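Local coordinates for potential RNA-dependent RNA polymerase (Human picobirnavirus, PDB 5I62), which catalyses template-directed RNA synthesis from ribonucleoside triphosphates, probably serving both transcription and replication of the viral double-stranded RNA genome, at residues D49-Y52 against K53-V56; T64-E67 against F68-L72; M384-E387 against K388-V391. All blocks are in the same frame, centred on the assembly; numbering follows the deposited sequence.

Interaction 1: residues D49-Y52 against K53-V56; sequences DEWY and KKLV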
loop_
_atom_site.group_PDB
_atom_site.type_symbol
_atom_site.label_atom_id
_atom_site.label_comp_id
_atom_site.label_asym_id
_atom_site.label_seq_id
_atom_site.Cartn_x
_atom_site.Cartn_y
_atom_site.Cartn_z
ATOM N N ASP A 49 12.164 19.259 -16.893
ATOM C CA ASP A 49 13.389 19.614 -17.607
ATOM C C ASP A 49 14.199 20.642 -16.825
ATOM O O ASP A 49 15.432 20.552 -16.748
ATOM C CB ASP A 49 13.052 20.144 -19.002
ATOM C CG ASP A 49 12.603 19.045 -19.966
ATOM O OD1 ASP A 49 12.698 17.848 -19.614
ATOM O OD2 ASP A 49 12.143 19.384 -21.084
ATOM N N GLU A 50 13.513 21.623 -16.233
ATOM C CA GLU A 50 14.202 22.676 -15.496
ATOM C C GLU A 50 14.884 22.124 -14.249
ATOM O O GLU A 50 16.049 22.446 -13.964
ATOM C CB GLU A 50 13.212 23.787 -15.134
ATOM C CG GLU A 50 13.894 25.038 -14.631
ATOM C CD GLU A 50 14.677 25.741 -15.739
ATOM O OE1 GLU A 50 15.499 26.629 -15.424
ATOM O OE2 GLU A 50 14.466 25.406 -16.929
ATOM N N TRP A 51 14.177 21.286 -13.492
ATOM C CA TRP A 51 14.800 20.688 -12.316
ATOM C C TRP A 51 15.939 19.753 -12.716
ATOM O O TRP A 51 16.953 19.664 -12.014
ATOM C CB TRP A 51 13.772 19.939 -11.469
ATOM C CG TRP A 51 14.441 19.136 -10.386
ATOM C CD1 TRP A 51 14.445 17.773 -10.248
ATOM C CD2 TRP A 51 15.245 19.648 -9.323
ATOM N NE1 TRP A 51 15.200 17.409 -9.152
ATOM C CE2 TRP A 51 15.702 18.540 -8.568
ATOM C CE3 TRP A 51 15.623 20.935 -8.930
ATOM C CZ2 TRP A 51 16.510 18.684 -7.445
ATOM C CZ3 TRP A 51 16.435 21.079 -7.819
ATOM C CH2 TRP A 51 16.869 19.956 -7.086
ATOM N N TYR A 52 15.794 19.063 -13.854
ATOM C CA TYR A 52 16.812 18.108 -14.287
ATOM C C TYR A 52 18.157 18.783 -14.504
ATOM O O TYR A 52 19.210 18.180 -14.261
ATOM C CB TYR A 52 16.371 17.407 -15.566
ATOM C CG TYR A 52 17.061 16.079 -15.786
ATOM C CD1 TYR A 52 18.393 16.016 -16.179
ATOM C CD2 TYR A 52 16.392 14.887 -15.541
ATOM C CE1 TYR A 52 19.036 14.795 -16.353
ATOM C CE2 TYR A 52 17.013 13.664 -15.721
ATOM C CZ TYR A 52 18.335 13.624 -16.128
ATOM O OH TYR A 52 18.952 12.408 -16.306
ATOM N N LYS A 53 18.145 20.038 -14.970
ATOM C CA LYS A 53 19.397 20.763 -15.166
ATOM C C LYS A 53 20.234 20.816 -13.899
ATOM O O LYS A 53 21.465 20.850 -13.977
ATOM C CB LYS A 53 19.132 22.187 -15.647
ATOM C CG LYS A 53 18.518 22.303 -17.014
ATOM C CD LYS A 53 18.326 23.779 -17.347
ATOM C CE LYS A 53 17.446 23.967 -18.553
ATOM N NZ LYS A 53 17.175 25.411 -18.789
ATOM N N LYS A 54 19.591 20.845 -12.732
ATOM C CA LYS A 54 20.300 20.876 -11.461
ATOM C C LYS A 54 20.460 19.485 -10.833
ATOM O O LYS A 54 21.485 19.212 -10.194
ATOM C CB LYS A 54 19.589 21.779 -10.453
ATOM C CG LYS A 54 18.477 22.597 -10.813
ATOM C CD LYS A 54 18.101 23.564 -9.699
ATOM C CE LYS A 54 16.816 24.151 -10.169
ATOM N NZ LYS A 54 16.427 25.053 -9.171
ATOM N N LEU A 55 19.468 18.600 -11.009
ATOM C CA LEU A 55 19.586 17.229 -10.512
ATOM C C LEU A 55 20.845 16.567 -11.046
ATOM O O LEU A 55 21.587 15.917 -10.300
ATOM C CB LEU A 55 18.363 16.413 -10.921
ATOM C CG LEU A 55 18.320 14.985 -10.364
ATOM C CD1 LEU A 55 18.356 15.030 -8.852
ATOM C CD2 LEU A 55 17.093 14.229 -10.856
ATOM N N VAL A 56 21.117 16.776 -12.334
ATOM C CA VAL A 56 22.166 16.082 -13.059
ATOM C C VAL A 56 23.532 16.284 -12.412
ATOM O O VAL A 56 24.448 15.489 -12.639
ATOM C CB VAL A 56 22.137 16.555 -14.522
ATOM C CG1 VAL A 56 22.908 17.863 -14.680
ATOM C CG2 VAL A 56 22.644 15.478 -15.454
#
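Trp51 meets Lys54 and Leu55 towards the C-terminal part of helix 44-55, a local i to i+3 and i to i+4 contact within a helix that has one side buried. The lysine chain runs across the indole at roughly a right angle. Its CB stands 4.2 Å from Trp51 CZ3, near enough only to begin the contact. CG draws in to Trp51 CE3, CD lies 3.5 Å from Trp51 CZ3, and CE rests 3.6 Å from Trp51 CE3, while NZ turns away from the ring, 4.2 Å from Trp51 CZ3. Long methylenes suit this place because they pack on carbon and carry the charge outward. The modelled chi1 of -7° nearly eclipses CG with the backbone N, a strained setting best read with caution.

Leu55 meets the pyrrole side of the same indole: its CB makes an off-centre CH-pi contact, 4.2 Å from the centroid of the Trp51 five-membered ring. Beyond its own helix the indole bonds through NE1 to Thr419 and meets Phe463 edge-to-face. Trp51 O accepts from both Lys54 N and Leu55 N, the second bond being the straighter at 166°.

On the solvent-facing side, Glu50 and Lys53 are i to i+3 neighbours. The bent glutamate chain brings OE2 to Lys53 NZ at 3.3 Å, a salt bridge whose hydrogen bond is weak. Further along, the side chains of Tyr52, whose OH bonds to Asp70 of helix 63-73, and Val56 cross at about a right angle, with Tyr52 CE1 3.8 Å from Val56 CG2.

Interaction 2: residues T64-E67 against F68-L72; sequences TLME and FEDDL
Chi1 values of 179° in Leu65 and 165° in Phe68 set CG anti to the backbone N in both, and Leu65 CD1 meets Phe68 CD2 about one turn along. The contact is an i to i+3 pair within helix 63-73, which packs against helix 44-55 and strand 401-404. Leu65 CD1 approaches Phe68 CD2 to 3.8 Å, the two side chains slanting past each other, so this is ordinary apolar packing and not a ring stack. Phe68 CB also rests 3.4 Å from Leu65 O. Leucine and phenylalanine suit the buried side, where Leu65 also touches Ile58 and Trp402.

The backbone is regular alpha-helix: Phe68 N, Glu69 N, Asp70 N and Asp71 N bond to the carbonyls four residues back. Asp70 N to Met66 O is a short and nearly straight example, at 2.8 Å and 169°.

Glu69 bends at chi2 and lays its aliphatic part on the helix, CG standing 3.3 Å from Leu65 O. Its carboxylate is buried yet well satisfied: OE1 accepts from Ser418 and from the backbone N of Met420, while OE2 bonds to His457 and Thr419. A glutamate therefore fits here as a polar tie between this helix and the start of helix 419-427. Near the N-terminal end of the helix, Thr64 OG1 is paired with Asp395 and Trp402.

Met66 and Asp70 lie on the side turned to helix 44-55, where Asp70 OD1 is hydrogen-bonded to Tyr52 OH. The methionine, folded at both chi2 and chi3, passes the aspartate obliquely, and its SD comes only to 4.1 Å from Asp70 OD1.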
loop_
_atom_site.group_PDB
_atom_site.type_symbol
_atom_site.label_atom_id
_atom_site.label_comp_id
_atom_site.label_asym_id
_atom_site.label_seq_id
_atom_site.Cartn_x
_atom_site.Cartn_y
_atom_site.Cartn_z
ATOM N N THR A 64 24.322 5.838 -9.443
ATOM C CA THR A 64 23.168 4.959 -9.304
ATOM C C THR A 64 21.953 5.704 -8.747
ATOM O O THR A 64 20.823 5.263 -8.973
ATOM C CB THR A 64 23.486 3.722 -8.439
ATOM O OG1 THR A 64 23.655 4.094 -7.064
ATOM C CG2 THR A 64 24.750 3.021 -8.944
ATOM N N LEU A 65 22.156 6.815 -8.028
ATOM C CA LEU A 65 21.018 7.656 -7.649
ATOM C C LEU A 65 20.418 8.327 -8.877
ATOM O O LEU A 65 19.191 8.463 -8.985
ATOM C CB LEU A 65 21.428 8.706 -6.616
ATOM C CG LEU A 65 20.297 9.657 -6.176
ATOM C CD1 LEU A 65 19.086 8.894 -5.632
ATOM C CD2 LEU A 65 20.777 10.656 -5.154
ATOM N N MET A 66 21.275 8.743 -9.817
ATOM C CA MET A 66 20.793 9.304 -11.075
ATOM C C MET A 66 20.025 8.262 -11.882
ATOM O O MET A 66 18.989 8.576 -12.482
ATOM C CB MET A 66 21.963 9.867 -11.885
ATOM C CG MET A 66 21.574 10.591 -13.184
ATOM S SD MET A 66 20.470 12.019 -12.952
ATOM C CE MET A 66 21.312 12.880 -11.670
ATOM N N GLU A 67 20.514 7.017 -11.910
ATOM C CA GLU A 67 19.776 5.951 -12.590
ATOM C C GLU A 67 18.406 5.748 -11.969
ATOM O O GLU A 67 17.422 5.532 -12.682
ATOM C CB GLU A 67 20.538 4.633 -12.535
ATOM C CG GLU A 67 21.791 4.583 -13.349
ATOM C CD GLU A 67 22.830 3.664 -12.709
ATOM O OE1 GLU A 67 24.041 3.988 -12.767
ATOM O OE2 GLU A 67 22.428 2.634 -12.111
ATOM N N PHE A 68 18.344 5.760 -10.637
ATOM C CA PHE A 68 17.084 5.635 -9.909
ATOM C C PHE A 68 16.131 6.764 -10.280
ATOM O O PHE A 68 14.958 6.528 -10.584
ATOM C CB PHE A 68 17.410 5.620 -8.417
ATOM C CG PHE A 68 16.239 5.841 -7.488
ATOM C CD1 PHE A 68 15.404 4.798 -7.130
ATOM C CD2 PHE A 68 16.050 7.076 -6.889
ATOM C CE1 PHE A 68 14.364 4.996 -6.225
ATOM C CE2 PHE A 68 15.013 7.278 -5.987
ATOM C CZ PHE A 68 14.172 6.222 -5.656
ATOM N N GLU A 69 16.642 7.996 -10.300
ATOM C CA GLU A 69 15.842 9.151 -10.687
ATOM C C GLU A 69 15.373 9.049 -12.138
ATOM O O GLU A 69 14.203 9.316 -12.438
ATOM C CB GLU A 69 16.652 10.429 -10.476
ATOM C CG GLU A 69 16.862 10.832 -9.016
ATOM C CD GLU A 69 15.774 11.778 -8.520
ATOM O OE1 GLU A 69 14.692 11.809 -9.151
ATOM O OE2 GLU A 69 15.999 12.486 -7.507
ATOM N N ASP A 70 16.287 8.698 -13.056
ATOM C CA ASP A 70 15.940 8.507 -14.462
ATOM C C ASP A 70 14.857 7.451 -14.637
ATOM O O ASP A 70 13.934 7.618 -15.446
ATOM C CB ASP A 70 17.173 8.099 -15.269
ATOM C CG ASP A 70 18.054 9.272 -15.648
ATOM O OD1 ASP A 70 17.633 10.431 -15.451
ATOM O OD2 ASP A 70 19.168 9.031 -16.161
ATOM N N ASP A 71 14.984 6.335 -13.917
ATOM C CA ASP A 71 13.960 5.295 -13.950
ATOM C C ASP A 71 12.581 5.840 -13.560
ATOM O O ASP A 71 11.586 5.590 -14.250
ATOM C CB ASP A 71 14.368 4.151 -13.029
ATOM C CG ASP A 71 13.344 3.047 -12.984
ATOM O OD1 ASP A 71 13.150 2.352 -14.005
ATOM O OD2 ASP A 71 12.715 2.880 -11.922
ATOM N N LEU A 72 12.494 6.565 -12.438
ATOM C CA LEU A 72 11.188 7.030 -11.977
ATOM C C LEU A 72 10.677 8.198 -12.816
ATOM O O LEU A 72 9.460 8.411 -12.911
ATOM C CB LEU A 72 11.246 7.400 -10.496
ATOM C CG LEU A 72 11.415 6.171 -9.587
ATOM C CD1 LEU A 72 11.542 6.535 -8.129
ATOM C CD2 LEU A 72 10.218 5.242 -9.785
#

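Interaction 3: residues M384-E387 against K388-V391; sequences MNLE and KQYV
A polar turn contact, built on Asn385, Lys388 and Gln389, shapes the surface loop between helix 370-378 and strand 390-392. The strand lies at an edge of the antiparallel sheet beside strand 257-261, an arrangement consistent with the palm fold of viral RNA polymerases, and the helix, turn and strand probably correspond to motif D of that palm.

The turn opens with an Asx turn: Asn385 OD1 accepts from Glu387 N at 3.0 Å. Asparagine suits the place because its short amide can fold back on the chain as a short 3-10 turn begins. Asn385 O is then gripped twice. Lys388 N reaches it at 2.9 Å, and Gln389 NE2 reaches it at 3.1 Å from the opposite face of the carbonyl plane. Neither donor lies in that plane, yet the glutamine bond is nearly straight (170°), and Asn385 O lies close to the plane of the Gln389 amide.

Gln389 can do this because CG is anti to the carbonyl carbon (chi1 -43°) and the chain bends at chi2 (-54°), which brings the amide back over the turn. The other half of the amide faces the sheet, where OE1 accepts from the backbone N of Asp261. The side chain thus ties the turn to the end of strand 257-261, work suited to a group that both donates and accepts. Gln389 N closes the next step by bonding to Leu386 O at 3.2 Å. The tip of the Lys388 chain is modelled too close to Asn385, so its placement is doubtful.

Apolar groups pack along Gln389. The Leu386 side chain crosses it at about a right angle, CD1 4.0 Å from Gln389 CG, and the buried Met384 sets its terminal methyl CE 3.3 Å from Gln389 OE1.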
loop_
_atom_site.group_PDB
_atom_site.type_symbol
_atom_site.label_atom_id
_atom_site.label_comp_id
_atom_site.label_asym_id
_atom_site.label_seq_id
_atom_site.Cartn_x
_atom_site.Cartn_y
_atom_site.Cartn_z
ATOM N N MET A 384 6.665 -13.036 -11.423
ATOM C CA MET A 384 7.787 -12.118 -11.316
ATOM C C MET A 384 8.451 -12.040 -12.689
ATOM O O MET A 384 8.573 -13.043 -13.387
ATOM C CB MET A 384 8.815 -12.568 -10.263
ATOM C CG MET A 384 8.250 -12.929 -8.883
ATOM S SD MET A 384 9.498 -13.617 -7.763
ATOM C CE MET A 384 10.436 -12.167 -7.295
ATOM N N ASN A 385 8.861 -10.845 -13.063
ATOM C CA ASN A 385 9.561 -10.561 -14.316
ATOM C C ASN A 385 11.015 -10.335 -13.910
ATOM O O ASN A 385 11.333 -9.389 -13.184
ATOM C CB ASN A 385 8.874 -9.360 -14.991
ATOM C CG ASN A 385 9.622 -8.752 -16.151
ATOM O OD1 ASN A 385 10.646 -9.241 -16.607
ATOM N ND2 ASN A 385 9.097 -7.617 -16.620
ATOM N N LEU A 386 11.883 -11.269 -14.296
ATOM C CA LEU A 386 13.285 -11.183 -13.901
ATOM C C LEU A 386 13.862 -9.800 -14.189
ATOM O O LEU A 386 14.724 -9.305 -13.450
ATOM C CB LEU A 386 14.083 -12.263 -14.623
ATOM C CG LEU A 386 15.561 -12.328 -14.226
ATOM C CD1 LEU A 386 15.724 -12.351 -12.709
ATOM C CD2 LEU A 386 16.241 -13.526 -14.854
ATOM N N GLU A 387 13.357 -9.146 -15.238
ATOM C CA GLU A 387 13.896 -7.865 -15.674
ATOM C C GLU A 387 13.668 -6.777 -14.643
ATOM O O GLU A 387 14.377 -5.766 -14.628
ATOM C CB GLU A 387 13.255 -7.463 -16.999
ATOM C CG GLU A 387 14.179 -6.703 -17.915
ATOM C CD GLU A 387 15.146 -7.610 -18.657
ATOM O OE1 GLU A 387 15.364 -8.766 -18.223
ATOM O OE2 GLU A 387 15.696 -7.164 -19.686
ATOM N N LYS A 388 12.682 -6.950 -13.788
ATOM C CA LYS A 388 12.381 -5.905 -12.835
ATOM C C LYS A 388 13.000 -6.155 -11.473
ATOM O O LYS A 388 12.864 -5.307 -10.589
ATOM C CB LYS A 388 10.873 -5.759 -12.716
ATOM C CG LYS A 388 10.259 -6.755 -11.811
ATOM C CD LYS A 388 8.849 -6.815 -12.104
ATOM C CE LYS A 388 8.708 -8.153 -12.300
ATOM N NZ LYS A 388 7.220 -8.566 -12.346
ATOM N N GLN A 389 13.614 -7.316 -11.264
ATOM C CA GLN A 389 14.407 -7.497 -10.068
ATOM C C GLN A 389 15.624 -6.587 -10.181
ATOM O O GLN A 389 16.055 -6.236 -11.283
ATOM C CB GLN A 389 14.822 -8.959 -9.912
ATOM C CG GLN A 389 13.714 -9.978 -10.220
ATOM C CD GLN A 389 12.431 -9.757 -9.432
ATOM O OE1 GLN A 389 12.440 -9.725 -8.200
ATOM N NE2 GLN A 389 11.309 -9.647 -10.145
ATOM N N TYR A 390 16.158 -6.172 -9.042
ATOM C CA TYR A 390 17.338 -5.322 -9.029
ATOM C C TYR A 390 18.369 -5.900 -8.068
ATOM O O TYR A 390 18.023 -6.387 -6.990
ATOM C CB TYR A 390 16.998 -3.868 -8.634
ATOM C CG TYR A 390 18.231 -2.986 -8.561
ATOM C CD1 TYR A 390 18.822 -2.480 -9.721
ATOM C CD2 TYR A 390 18.824 -2.689 -7.342
ATOM C CE1 TYR A 390 19.963 -1.684 -9.660
ATOM C CE2 TYR A 390 19.955 -1.894 -7.267
ATOM C CZ TYR A 390 20.522 -1.390 -8.424
ATOM O OH TYR A 390 21.650 -0.599 -8.337
ATOM N N VAL A 391 19.636 -5.839 -8.475
ATOM C CA VAL A 391 20.739 -6.497 -7.787
ATOM C C VAL A 391 21.918 -5.533 -7.714
ATOM O O VAL A 391 22.240 -4.861 -8.696
ATOM C CB VAL A 391 21.113 -7.805 -8.521
ATOM C CG1 VAL A 391 22.403 -8.314 -8.066
ATOM C CG2 VAL A 391 20.054 -8.867 -8.311
#

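Overall arrangement
Interactions 1 and 2 lie within consecutive helices that pack directly on each other. Both are partly buried, each mixing an apolar inner side with a charged outer side, and polar side chains tie both helices towards Thr419. Between them, Met66 CE packs on Leu55 and Val56. Interaction 3 is a surface turn, and its chemistry changes accordingly: amide and backbone bonds dominate, with less apolar packing than in the helices. Its centre lies about 16 Å from that of interaction 2 without contact, but Asp395 bridges the region, bonding both Thr64 of one and Tyr390 of the other.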